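Local coordinates for protein (S)-imine reductase (Streptomyces sp. GF3546, PDB 4OQY) that reduces imines to amines with S selectivity, probably using NADPH as hydride donor, and probably supports reductive amination of ketones, at residues V6-L11 and A17-F22; N25-T30 and E146-V151; S37-L42 and A47-T52; D71-I76 and I89-S94; D140-H145 and T153-R158. One frame throughout, in Å; residues are numbered along the deposited sequence.

Contact 1 (V6-L11 and A17-F22)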
# COMPACT_ATOMS: atom_id res chain seq x y z
N VAL B 6 10.01 24.05 -28.02
CA VAL B 6 8.79 23.34 -27.62
C VAL B 6 7.76 24.28 -27.04
O VAL B 6 8.09 25.35 -26.56
CB VAL B 6 9.17 22.25 -26.59
CG1 VAL B 6 9.86 22.85 -25.39
CG2 VAL B 6 7.96 21.43 -26.16
N THR B 7 6.48 23.91 -27.15
CA THR B 7 5.42 24.67 -26.55
C THR B 7 4.89 23.88 -25.36
O THR B 7 4.76 22.65 -25.44
CB THR B 7 4.29 24.94 -27.57
OG1 THR B 7 4.76 25.89 -28.54
CG2 THR B 7 3.04 25.49 -26.90
N VAL B 8 4.62 24.58 -24.27
CA VAL B 8 3.97 24.01 -23.11
C VAL B 8 2.68 24.82 -22.85
O VAL B 8 2.72 26.04 -22.65
CB VAL B 8 4.87 24.00 -21.86
CG1 VAL B 8 4.12 23.42 -20.65
CG2 VAL B 8 6.15 23.19 -22.12
N ILE B 9 1.56 24.12 -22.85
CA ILE B 9 0.25 24.69 -22.52
C ILE B 9 -0.23 24.14 -21.16
O ILE B 9 -0.30 22.92 -20.98
CB ILE B 9 -0.77 24.34 -23.62
CG1 ILE B 9 -0.41 25.10 -24.91
CG2 ILE B 9 -2.21 24.67 -23.21
CD1 ILE B 9 -1.26 24.68 -26.10
N GLY B 10 -0.58 25.02 -20.23
CA GLY B 10 -0.91 24.59 -18.87
C GLY B 10 0.29 24.87 -17.97
O GLY B 10 1.30 24.19 -18.05
N LEU B 11 0.14 25.88 -17.11
CA LEU B 11 1.19 26.33 -16.23
C LEU B 11 0.78 26.26 -14.77
O LEU B 11 1.13 27.13 -13.96
CB LEU B 11 1.57 27.76 -16.58
CG LEU B 11 2.01 27.99 -18.01
CD1 LEU B 11 2.30 29.47 -18.25
CD2 LEU B 11 3.23 27.14 -18.35
N ALA B 17 7.20 23.31 -13.72
CA ALA B 17 8.38 22.46 -13.58
C ALA B 17 8.95 22.04 -14.94
O ALA B 17 10.17 21.99 -15.15
CB ALA B 17 8.03 21.22 -12.76
N MET B 18 8.05 21.72 -15.86
CA MET B 18 8.48 21.28 -17.18
C MET B 18 9.17 22.41 -17.95
O MET B 18 10.21 22.21 -18.57
CB MET B 18 7.28 20.74 -17.99
CG MET B 18 6.75 19.43 -17.44
SD MET B 18 5.23 18.87 -18.26
CE MET B 18 4.95 17.42 -17.28
N VAL B 19 8.55 23.59 -17.91
CA VAL B 19 9.12 24.74 -18.60
C VAL B 19 10.51 25.03 -18.00
O VAL B 19 11.47 25.16 -18.75
CB VAL B 19 8.20 25.99 -18.54
CG1 VAL B 19 8.91 27.19 -19.13
CG2 VAL B 19 6.89 25.74 -19.29
N ASN B 20 10.61 25.08 -16.67
CA ASN B 20 11.89 25.40 -16.00
C ASN B 20 12.95 24.41 -16.38
O ASN B 20 14.08 24.78 -16.65
CB ASN B 20 11.73 25.40 -14.47
CG ASN B 20 11.09 26.69 -13.95
OD1 ASN B 20 10.12 26.65 -13.20
ND2 ASN B 20 11.66 27.83 -14.33
N THR B 21 12.57 23.14 -16.43
CA THR B 21 13.48 22.09 -16.81
C THR B 21 13.93 22.21 -18.27
O THR B 21 15.13 22.02 -18.58
CB THR B 21 12.85 20.72 -16.53
OG1 THR B 21 12.68 20.58 -15.11
CG2 THR B 21 13.75 19.61 -17.04
N PHE B 22 12.99 22.51 -19.17
CA PHE B 22 13.34 22.75 -20.57
C PHE B 22 14.33 23.92 -20.72
O PHE B 22 15.33 23.84 -21.46
CB PHE B 22 12.07 23.01 -21.42
CG PHE B 22 11.35 21.77 -21.90
CD1 PHE B 22 12.03 20.72 -22.47
CD2 PHE B 22 9.95 21.72 -21.87
CE1 PHE B 22 11.37 19.60 -22.92
CE2 PHE B 22 9.27 20.60 -22.34
CZ PHE B 22 9.98 19.55 -22.87
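The ring of Phe-22 lies under a methyl of Val-6: CG1 of Val-6 sits 3.8 Å from the centroid of the Phe-22 ring and only 14° off its normal, a CH-pi contact over one face. Val-6 can deliver that methyl because its first torsion (chi1 58°) tucks CG1 between its own backbone N and carbonyl carbon. A second methyl, CG2 of Val-8, arrives near the plane of the same ring, at its edge, 4.1 Å from CE2 of Phe-22. One turn earlier on the helix, Val-19 does its work with a single branch: its CG2 is 3.7 Å from CB of Val-8 and 4.0 Å from CD2 of Leu-11, so it is held between strand and loop. No hydrogen bond crosses the interface, and all five touching residues are buried.

This packing follows from the backbone layout. Strand 6-9 and the helical segment 17-22 run antiparallel at 161°, their axes 9.4 Å apart, and the strand turns Val-6 and Val-8 to the helix while Thr-7 and Ile-9 point away. Strand 29-32 extends the apolar layer, with Val-31 on Val-19 and Val-29 on Phe-22.

Gly-10, where strand passes into loop, has a positive phi at which a CB would press on the carbonyl O of Ile-9. With Gly-12 and Gly-15 it fits the GxGxxG pattern, and Leu-11 and Gly-12 bind NADPH. The arrangement is the opening beta-alpha-beta unit of a Rossmann fold, with its dinucleotide-binding turn.

Contact 2 (N25-T30 and E146-V151)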
# COMPACT_ATOMS: atom_id res chain seq x y z
N ASN B 25 17.89 23.33 -19.57
CA ASN B 25 18.65 22.55 -20.53
C ASN B 25 18.83 23.21 -21.90
O ASN B 25 19.24 22.56 -22.84
CB ASN B 25 18.01 21.16 -20.68
CG ASN B 25 18.19 20.28 -19.44
OD1 ASN B 25 17.32 20.22 -18.57
ND2 ASN B 25 19.34 19.63 -19.36
N GLY B 26 18.52 24.50 -22.02
CA GLY B 26 18.81 25.23 -23.26
C GLY B 26 17.78 25.15 -24.38
O GLY B 26 18.08 25.52 -25.52
N HIS B 27 16.56 24.72 -24.08
CA HIS B 27 15.48 24.69 -25.07
C HIS B 27 14.66 25.97 -25.05
O HIS B 27 14.38 26.49 -23.98
CB HIS B 27 14.54 23.54 -24.77
CG HIS B 27 15.16 22.20 -24.99
ND1 HIS B 27 16.12 21.68 -24.16
CD2 HIS B 27 14.99 21.30 -25.98
CE1 HIS B 27 16.50 20.50 -24.61
NE2 HIS B 27 15.81 20.23 -25.71
N GLU B 28 14.32 26.49 -26.22
CA GLU B 28 13.48 27.67 -26.31
C GLU B 28 12.07 27.18 -26.03
O GLU B 28 11.68 26.20 -26.62
CB GLU B 28 13.56 28.26 -27.72
CG GLU B 28 14.94 28.76 -28.13
CD GLU B 28 15.19 30.16 -27.67
OE1 GLU B 28 14.66 30.52 -26.59
OE2 GLU B 28 15.92 30.91 -28.35
N VAL B 29 11.32 27.85 -25.16
CA VAL B 29 9.98 27.39 -24.81
C VAL B 29 8.97 28.52 -25.01
O VAL B 29 9.20 29.62 -24.55
CB VAL B 29 9.93 26.92 -23.34
CG1 VAL B 29 8.60 26.23 -23.03
CG2 VAL B 29 11.07 25.98 -23.04
N THR B 30 7.88 28.21 -25.70
CA THR B 30 6.73 29.10 -25.85
C THR B 30 5.62 28.52 -24.97
O THR B 30 5.39 27.32 -24.98
CB THR B 30 6.24 29.13 -27.31
OG1 THR B 30 7.25 29.73 -28.12
CG2 THR B 30 4.97 29.94 -27.46
N GLU B 146 11.64 11.89 -28.88
CA GLU B 146 12.13 11.25 -27.66
C GLU B 146 13.24 12.06 -27.01
O GLU B 146 13.26 12.20 -25.79
CB GLU B 146 12.62 9.83 -27.96
CG GLU B 146 13.03 9.03 -26.73
CD GLU B 146 13.72 7.70 -27.05
OE1 GLU B 146 13.76 7.28 -28.24
OE2 GLU B 146 14.27 7.08 -26.10
N ASP B 147 14.15 12.59 -27.82
CA ASP B 147 15.29 13.35 -27.29
C ASP B 147 14.82 14.63 -26.60
O ASP B 147 15.42 15.05 -25.63
CB ASP B 147 16.30 13.68 -28.40
CG ASP B 147 17.25 12.52 -28.70
OD1 ASP B 147 17.08 11.41 -28.14
OD2 ASP B 147 18.21 12.73 -29.48
N THR B 148 13.73 15.23 -27.06
CA THR B 148 13.16 16.37 -26.36
C THR B 148 12.37 15.95 -25.10
O THR B 148 12.52 16.54 -24.03
CB THR B 148 12.27 17.18 -27.31
OG1 THR B 148 13.04 17.60 -28.44
CG2 THR B 148 11.69 18.38 -26.60
N LEU B 149 11.58 14.90 -25.21
CA LEU B 149 10.81 14.43 -24.05
C LEU B 149 11.73 13.93 -22.90
O LEU B 149 11.41 14.10 -21.73
CB LEU B 149 9.84 13.34 -24.50
CG LEU B 149 8.79 13.82 -25.51
CD1 LEU B 149 8.05 12.63 -26.12
CD2 LEU B 149 7.80 14.80 -24.87
N LYS B 150 12.87 13.34 -23.25
CA LYS B 150 13.82 12.85 -22.24
C LYS B 150 14.38 13.92 -21.34
O LYS B 150 15.00 13.62 -20.31
CB LYS B 150 15.00 12.17 -22.90
CG LYS B 150 14.81 10.73 -23.28
CD LYS B 150 16.01 10.35 -24.17
CE LYS B 150 17.14 11.39 -24.15
NZ LYS B 150 18.32 11.12 -25.02
N VAL B 151 14.26 15.17 -21.76
CA VAL B 151 14.78 16.25 -20.93
C VAL B 151 13.92 16.31 -19.65
O VAL B 151 14.42 16.60 -18.58
CB VAL B 151 14.79 17.58 -21.69
CG1 VAL B 151 15.19 18.71 -20.77
CG2 VAL B 151 15.76 17.52 -22.87
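Asn-25, the first residue beyond helix 13-24, lays its CB 3.7 Å from CG1 of Val-151, and the two side chains lie alongside, pointing opposite ways. Gly-26 follows with positive phi, turning the chain so that His-27 can face the same valine. The imidazole meets CG2 of Val-151 obliquely with the end of the ring farthest from CG, and CG2 of Thr-148 approaches it obliquely from longer range. Both are van der Waals contacts of a methyl with the ring, and no hydrogen bond joins the segments. Val-151 divides its branches between the two neighbours: with CG1 anti to the backbone N (chi1 174°), CG2 is left beside that N and directed at the histidine. Shortening this residue to an alanine would remove both methyls and would probably open a gap beside His-27, leaving its ring less restrained.

Beyond the histidine, Glu-28 and Thr-30 bond through their backbones to Val-6, and Val-29 turns to helix 13-24. On the other segment, Thr-148 touches Phe-22 and its OG1 is hydrogen-bonded to OE1 of Gln-4, while Lys-150 NZ and Asp-147 OD1 form a salt bridge whose hydrogen bond is weak, at 3.4 Å.

The contact thus sets the C-terminal part of helix 139-149 and the residues after it against a helix-to-strand turn of the Rossmann domain. That turn is a Schellman motif, with Gly-26 as C-prime residue and bonds from His-27 N to Phe-22 O and from Gly-26 N to Leu-23 O.

Contact 3 (S37-L42 and A47-T52)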
# COMPACT_ATOMS: atom_id res chain seq x y z
N SER B 37 -0.19 35.90 -15.52
CA SER B 37 0.75 36.19 -14.42
C SER B 37 1.47 34.96 -13.91
O SER B 37 2.53 35.05 -13.29
CB SER B 37 0.04 36.88 -13.26
OG SER B 37 -1.10 36.14 -12.87
N LYS B 38 0.90 33.79 -14.18
CA LYS B 38 1.59 32.55 -13.90
C LYS B 38 2.79 32.28 -14.80
O LYS B 38 3.56 31.39 -14.52
CB LYS B 38 0.62 31.39 -13.99
CG LYS B 38 -0.49 31.49 -12.97
CD LYS B 38 -1.06 30.11 -12.70
CE LYS B 38 -2.30 30.21 -11.84
NZ LYS B 38 -3.17 29.05 -12.12
N ALA B 39 2.96 33.04 -15.88
CA ALA B 39 4.05 32.82 -16.79
C ALA B 39 5.16 33.84 -16.53
O ALA B 39 6.20 33.76 -17.13
CB ALA B 39 3.58 32.92 -18.21
N GLU B 40 4.92 34.79 -15.64
CA GLU B 40 5.84 35.93 -15.45
C GLU B 40 7.29 35.52 -15.22
O GLU B 40 8.20 36.06 -15.84
CB GLU B 40 5.42 36.75 -14.25
CG GLU B 40 4.55 37.94 -14.56
CD GLU B 40 4.20 38.69 -13.28
OE1 GLU B 40 5.13 39.19 -12.61
OE2 GLU B 40 2.99 38.75 -12.94
N ALA B 41 7.50 34.63 -14.26
CA ALA B 41 8.86 34.24 -13.85
C ALA B 41 9.50 33.42 -14.95
O ALA B 41 10.73 33.51 -15.20
CB ALA B 41 8.82 33.43 -12.56
N LEU B 42 8.67 32.64 -15.62
CA LEU B 42 9.11 31.77 -16.68
C LEU B 42 9.59 32.63 -17.83
O LEU B 42 10.63 32.35 -18.41
CB LEU B 42 7.97 30.83 -17.14
CG LEU B 42 7.47 29.81 -16.12
CD1 LEU B 42 6.36 28.95 -16.70
CD2 LEU B 42 8.60 28.91 -15.64
N ALA B 47 11.42 32.06 -21.28
CA ALA B 47 10.24 31.51 -22.01
C ALA B 47 9.53 32.62 -22.78
O ALA B 47 9.71 33.77 -22.47
CB ALA B 47 9.27 30.85 -21.03
N VAL B 48 8.72 32.29 -23.77
CA VAL B 48 8.03 33.32 -24.53
C VAL B 48 6.54 33.07 -24.31
O VAL B 48 6.08 31.95 -24.53
CB VAL B 48 8.44 33.26 -26.02
CG1 VAL B 48 7.66 34.27 -26.86
CG2 VAL B 48 9.95 33.48 -26.17
N LEU B 49 5.82 34.07 -23.80
CA LEU B 49 4.38 33.93 -23.57
C LEU B 49 3.63 34.24 -24.85
O LEU B 49 3.69 35.35 -25.34
CB LEU B 49 3.92 34.85 -22.46
CG LEU B 49 2.42 34.85 -22.19
CD1 LEU B 49 1.91 33.47 -21.77
CD2 LEU B 49 2.10 35.89 -21.13
N ALA B 50 2.94 33.25 -25.39
CA ALA B 50 2.13 33.47 -26.57
C ALA B 50 0.88 34.28 -26.18
O ALA B 50 0.31 34.03 -25.14
CB ALA B 50 1.70 32.13 -27.16
N PRO B 51 0.46 35.23 -27.02
CA PRO B 51 -0.74 36.00 -26.69
C PRO B 51 -2.07 35.21 -26.84
O PRO B 51 -3.07 35.62 -26.27
CB PRO B 51 -0.68 37.19 -27.67
CG PRO B 51 0.15 36.71 -28.79
CD PRO B 51 1.18 35.80 -28.17
N THR B 52 -2.05 34.12 -27.59
CA THR B 52 -3.24 33.27 -27.80
C THR B 52 -2.80 31.82 -27.93
O THR B 52 -1.64 31.54 -28.25
CB THR B 52 -4.02 33.60 -29.11
OG1 THR B 52 -3.17 33.40 -30.25
CG2 THR B 52 -4.56 35.02 -29.15
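Ala-47 N donates to Leu-42 O at 3.0 Å, with an N-H...O angle of 157°, and this backbone bond is the one hydrogen bond between segments 37-42 and 47-52. The chains are closest at this point, the CA atoms of Leu-42 and Ala-47 being 5.5 Å apart, and they diverge toward Ala-39 and Leu-49, whose CA atoms are 6.9 Å apart. The bond closes the return from helix 40-44 to strand 48-49 in the beta-alpha-beta unit that begins with strand 29-32. The unit belongs to the Rossmann fold, and strand 48-49 is the outermost strand at this end of the sheet.

Two small apolar contacts fill the angle between the segments. At the wider end, CD1 of Leu-49 reaches CB of Ala-39 at 4.0 Å. The leucine gets there by setting CG anti to its own backbone N (chi1 176°), which carries the branch across to the alanine. At the narrow end the side chain of Leu-42 turns off toward helix 13-24, where it packs on Val-19 and Gln-16, and only its CB stays by Ala-47.

Val-31 of the adjoining strand touches Ala-39, Ala-47 and Leu-49, while Leu-11 also packs on Ala-39. This places the contact just behind the cofactor site: Lys-38 binds NADPH, as do Asn-33, Arg-34 and Thr-35, consistent with this loop receiving the phosphate-bearing ribose as in other NADP-binding Rossmann domains.

CB of Ala-47 lies 4.1 Å from CB of Leu-42 and, nearer still, 3.3 Å from Leu-42 O, the very oxygen that its own N-H grips.

Contact 4 (D71-I76 and I89-S94)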
# COMPACT_ATOMS: atom_id res chain seq x y z
N ASP B 71 -11.14 16.97 -20.45
CA ASP B 71 -12.08 18.08 -20.59
C ASP B 71 -11.40 19.42 -20.75
O ASP B 71 -11.81 20.22 -21.58
CB ASP B 71 -13.04 18.18 -19.39
CG ASP B 71 -14.14 17.11 -19.40
OD1 ASP B 71 -14.47 16.47 -20.42
OD2 ASP B 71 -14.71 16.91 -18.31
N ALA B 72 -10.35 19.65 -19.95
CA ALA B 72 -9.54 20.87 -20.03
C ALA B 72 -8.78 20.96 -21.35
O ALA B 72 -8.69 22.02 -21.96
CB ALA B 72 -8.54 20.91 -18.88
N VAL B 73 -8.26 19.82 -21.79
CA VAL B 73 -7.63 19.70 -23.08
C VAL B 73 -8.58 20.10 -24.23
O VAL B 73 -8.23 20.93 -25.06
CB VAL B 73 -7.13 18.26 -23.30
CG1 VAL B 73 -6.67 18.06 -24.74
CG2 VAL B 73 -6.00 17.95 -22.33
N TYR B 74 -9.76 19.50 -24.28
CA TYR B 74 -10.74 19.84 -25.31
C TYR B 74 -11.22 21.28 -25.26
O TYR B 74 -11.39 21.91 -26.30
CB TYR B 74 -11.94 18.91 -25.25
CG TYR B 74 -11.62 17.50 -25.69
CD1 TYR B 74 -11.08 17.25 -26.94
CD2 TYR B 74 -11.85 16.41 -24.84
CE1 TYR B 74 -10.79 15.96 -27.36
CE2 TYR B 74 -11.56 15.12 -25.24
CZ TYR B 74 -11.03 14.91 -26.49
OH TYR B 74 -10.76 13.62 -26.86
N ALA B 75 -11.40 21.82 -24.07
CA ALA B 75 -11.81 23.21 -23.92
C ALA B 75 -10.81 24.14 -24.59
O ALA B 75 -11.19 25.10 -25.23
CB ALA B 75 -11.95 23.58 -22.46
N ILE B 76 -9.53 23.84 -24.44
CA ILE B 76 -8.50 24.66 -25.05
C ILE B 76 -8.37 24.39 -26.56
O ILE B 76 -8.22 25.33 -27.33
CB ILE B 76 -7.14 24.48 -24.32
CG1 ILE B 76 -7.26 25.11 -22.93
CG2 ILE B 76 -6.02 25.12 -25.12
CD1 ILE B 76 -6.11 24.82 -21.98
N ILE B 89 1.02 16.32 -30.43
CA ILE B 89 0.56 16.61 -29.09
C ILE B 89 1.06 15.56 -28.12
O ILE B 89 0.69 14.39 -28.22
CB ILE B 89 -0.97 16.63 -29.07
CG1 ILE B 89 -1.47 17.68 -30.05
CG2 ILE B 89 -1.46 16.94 -27.66
CD1 ILE B 89 -2.93 17.53 -30.37
N ALA B 90 1.92 15.97 -27.21
CA ALA B 90 2.37 15.12 -26.12
C ALA B 90 1.47 15.45 -24.94
O ALA B 90 1.71 16.41 -24.21
CB ALA B 90 3.83 15.39 -25.81
N ASN B 91 0.37 14.71 -24.85
CA ASN B 91 -0.65 14.95 -23.84
C ASN B 91 -0.30 14.25 -22.52
O ASN B 91 -0.46 13.04 -22.40
CB ASN B 91 -1.98 14.45 -24.36
CG ASN B 91 -3.12 14.87 -23.48
OD1 ASN B 91 -2.92 15.38 -22.39
ND2 ASN B 91 -4.33 14.69 -23.97
N LEU B 92 0.21 15.04 -21.56
CA LEU B 92 0.66 14.53 -20.26
C LEU B 92 -0.40 14.78 -19.19
O LEU B 92 -0.10 14.68 -18.00
CB LEU B 92 2.01 15.18 -19.86
CG LEU B 92 3.21 15.14 -20.83
CD1 LEU B 92 4.53 15.29 -20.10
CD2 LEU B 92 3.27 13.94 -21.74
N SER B 93 -1.64 15.04 -19.60
CA SER B 93 -2.76 15.20 -18.69
C SER B 93 -3.32 13.81 -18.27
O SER B 93 -3.51 12.97 -19.14
CB SER B 93 -3.89 16.01 -19.37
OG SER B 93 -3.46 17.19 -20.03
N SER B 94 -3.63 13.58 -16.99
CA SER B 94 -4.27 12.31 -16.51
C SER B 94 -5.68 12.11 -17.01
O SER B 94 -6.49 13.01 -16.88
CB SER B 94 -4.36 12.25 -14.95
OG SER B 94 -5.37 11.31 -14.46
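Val-73 points one methyl at two polar side chains: its CG2 is 3.5 Å from OG of Ser-93 and 4.0 Å from both OD1 and ND2 of Asn-91. Valine and asparagine approach head-on, the first from helix 70-77 and the second from strand 88-91. The amide reaches the helix because its CG stands anti to the backbone N (chi1 -170°).

Its orientation is fixed by Ser-93. Ser-93 OG donates to OD1 of Asn-91 at 3.0 Å, in the carbonyl plane, while Ser-93 N donates to the same OD1 at 3.1 Å from a position tilted 29° out of it. The second bond makes an Asx turn at the end of the strand. Ser-93 OG is further hydrogen-bonded to the N of Leu-67, a residue of the NADPH site, and the next residue, Ser-94, binds NADPH too. Ser-94 OG also bonds to His-243 ND1 of the second subunit.

No hydrogen bond crosses from helix to strand. The buried polar atoms OD1 of Asn-91 and OG of Ser-93 are instead satisfied by each other and by backbone N-H groups, so the valine methyl can pack against them at van der Waals distance without leaving them unpaired.

Contact 5 (D140-H145 and T153-R158)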
# COMPACT_ATOMS: atom_id res chain seq x y z
N ASP B 140 7.05 5.94 -34.61
CA ASP B 140 7.89 6.84 -35.41
C ASP B 140 7.83 8.26 -34.85
O ASP B 140 8.85 8.95 -34.74
CB ASP B 140 7.53 6.79 -36.90
CG ASP B 140 6.11 7.21 -37.20
OD1 ASP B 140 5.23 7.11 -36.31
OD2 ASP B 140 5.86 7.65 -38.34
N VAL B 141 6.65 8.67 -34.42
CA VAL B 141 6.46 9.96 -33.79
C VAL B 141 7.20 10.02 -32.45
O VAL B 141 7.85 11.01 -32.14
CB VAL B 141 4.95 10.26 -33.56
CG1 VAL B 141 4.76 11.58 -32.84
CG2 VAL B 141 4.17 10.24 -34.88
N PHE B 142 7.10 8.96 -31.64
CA PHE B 142 7.81 8.92 -30.38
C PHE B 142 9.31 9.07 -30.61
O PHE B 142 9.93 9.88 -29.96
CB PHE B 142 7.53 7.64 -29.59
CG PHE B 142 8.37 7.50 -28.35
CD1 PHE B 142 8.00 8.16 -27.18
CD2 PHE B 142 9.55 6.76 -28.36
CE1 PHE B 142 8.77 8.06 -26.04
CE2 PHE B 142 10.33 6.65 -27.21
CZ PHE B 142 9.94 7.30 -26.05
N ASP B 143 9.88 8.30 -31.53
CA ASP B 143 11.34 8.35 -31.75
C ASP B 143 11.82 9.72 -32.21
O ASP B 143 12.87 10.18 -31.80
CB ASP B 143 11.80 7.30 -32.76
CG ASP B 143 11.56 5.90 -32.29
OD1 ASP B 143 11.49 5.65 -31.07
OD2 ASP B 143 11.39 5.02 -33.15
N ALA B 144 11.02 10.37 -33.05
CA ALA B 144 11.32 11.72 -33.53
C ALA B 144 11.42 12.78 -32.41
O ALA B 144 12.19 13.71 -32.53
CB ALA B 144 10.29 12.14 -34.58
N HIS B 145 10.66 12.62 -31.32
CA HIS B 145 10.67 13.63 -30.25
C HIS B 145 11.21 13.15 -28.92
O HIS B 145 11.25 13.92 -27.95
CB HIS B 145 9.26 14.19 -30.09
CG HIS B 145 8.75 14.82 -31.34
ND1 HIS B 145 9.08 16.10 -31.70
CD2 HIS B 145 8.02 14.31 -32.35
CE1 HIS B 145 8.53 16.38 -32.87
NE2 HIS B 145 7.87 15.32 -33.28
N THR B 153 12.02 13.71 -18.19
CA THR B 153 12.10 12.47 -17.43
C THR B 153 12.66 11.42 -18.40
O THR B 153 12.65 11.64 -19.61
CB THR B 153 10.69 11.97 -16.96
OG1 THR B 153 9.88 11.57 -18.09
CG2 THR B 153 9.90 12.99 -16.13
N ASN B 154 13.07 10.28 -17.90
CA ASN B 154 13.20 9.11 -18.77
C ASN B 154 11.84 8.92 -19.50
O ASN B 154 10.77 9.22 -18.93
CB ASN B 154 13.60 7.87 -17.94
CG ASN B 154 13.61 6.55 -18.74
OD1 ASN B 154 14.66 6.12 -19.22
ND2 ASN B 154 12.44 5.91 -18.87
N ALA B 155 11.90 8.47 -20.75
CA ALA B 155 10.72 8.32 -21.60
C ALA B 155 10.56 6.84 -21.89
O ALA B 155 11.37 6.26 -22.60
CB ALA B 155 10.92 9.10 -22.88
N ASP B 156 9.55 6.22 -21.28
CA ASP B 156 9.46 4.79 -21.30
C ASP B 156 8.32 4.43 -22.24
O ASP B 156 7.16 4.53 -21.85
CB ASP B 156 9.22 4.26 -19.88
CG ASP B 156 9.07 2.76 -19.82
OD1 ASP B 156 9.21 2.07 -20.86
OD2 ASP B 156 8.82 2.24 -18.72
N TYR B 157 8.66 4.08 -23.48
CA TYR B 157 7.68 3.75 -24.52
C TYR B 157 7.10 2.37 -24.28
O TYR B 157 7.84 1.39 -24.15
CB TYR B 157 8.30 3.81 -25.92
CG TYR B 157 7.32 3.51 -27.05
CD1 TYR B 157 6.45 4.49 -27.52
CD2 TYR B 157 7.29 2.25 -27.67
CE1 TYR B 157 5.55 4.22 -28.55
CE2 TYR B 157 6.39 1.98 -28.70
CZ TYR B 157 5.53 2.98 -29.14
OH TYR B 157 4.64 2.75 -30.17
N ARG B 158 5.77 2.30 -24.22
CA ARG B 158 5.06 1.09 -23.80
C ARG B 158 4.28 0.41 -24.93
O ARG B 158 3.80 -0.70 -24.74
CB ARG B 158 4.10 1.39 -22.64
CG ARG B 158 4.71 1.98 -21.37
CD ARG B 158 5.35 0.92 -20.49
NE ARG B 158 6.64 0.47 -20.97
CZ ARG B 158 7.04 -0.79 -21.08
NH1 ARG B 158 6.30 -1.82 -20.70
NH2 ARG B 158 8.24 -1.01 -21.56
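Phe-142 and Tyr-157 both hold CG anti to the backbone N, with chi1 174° for the phenylalanine and almost the same value for the tyrosine, and so send their rings across the gap between helix 139-149 and strand 154-157. The two side chains run alongside one another head to tail. CB of Tyr-157 stands over one face of Phe-142, 3.9 Å from the centroid of the Phe-142 ring and 19° off the normal, in a CH-pi contact, and CD1 of the tyrosine ring lies over the face as well, 3.7 Å from CG of Phe-142. The rings themselves meet obliquely, their planes inclined at 38° and their centroids 5.1 Å apart. Ala-155, two residues back on the strand, takes the edge of the same ring, its CB 3.8 Å from CZ of Phe-142.

Helix and strand belong to the beta-alpha-beta unit of strands 132-136 and 154-157, which run parallel as neighbours at the outer end of the Rossmann sheet. Ala-155 touches Tyr-135 of the first strand. An alanine in place of Phe-142 would strip away the ring and would probably leave CB of Tyr-157 and the methyl of Ala-155 without the surface they both pack on.

The far end of Tyr-157 is tied down separately, OH being hydrogen-bonded to Gly-137 O. Asp-156 points away from the helix: its OD1 forms a salt bridge with NE of Arg-158 at 3.0 Å, met from above the carboxylate plane, and its OD2 is hydrogen-bonded to Tyr-203 OH of the second subunit.

All five contacts pack elements of one Rossmann sheet, and their chemistry shifts with position. Contacts 1, 3 and 4 bury every or nearly every touching residue and lie by the NADPH site, whereas contacts 2 and 5 are partly exposed and away from it. Contact 1 is wholly apolar, with one aromatic ring; contact 3 adds a backbone hydrogen bond to small aliphatic contacts; contact 4 sets a valine against a hydrogen-bonded polar pair. Helix 139-149 gives its earlier turns to contact 5 and its later part to contact 2. Contact 2 also bonds through strand 29-32 to both neighbours: Val-8 N to Thr-30 O at 2.9 Å, and Val-48 N to Val-29 O at 2.8 Å. Contacts 3 and 5 lie at opposite sheet ends.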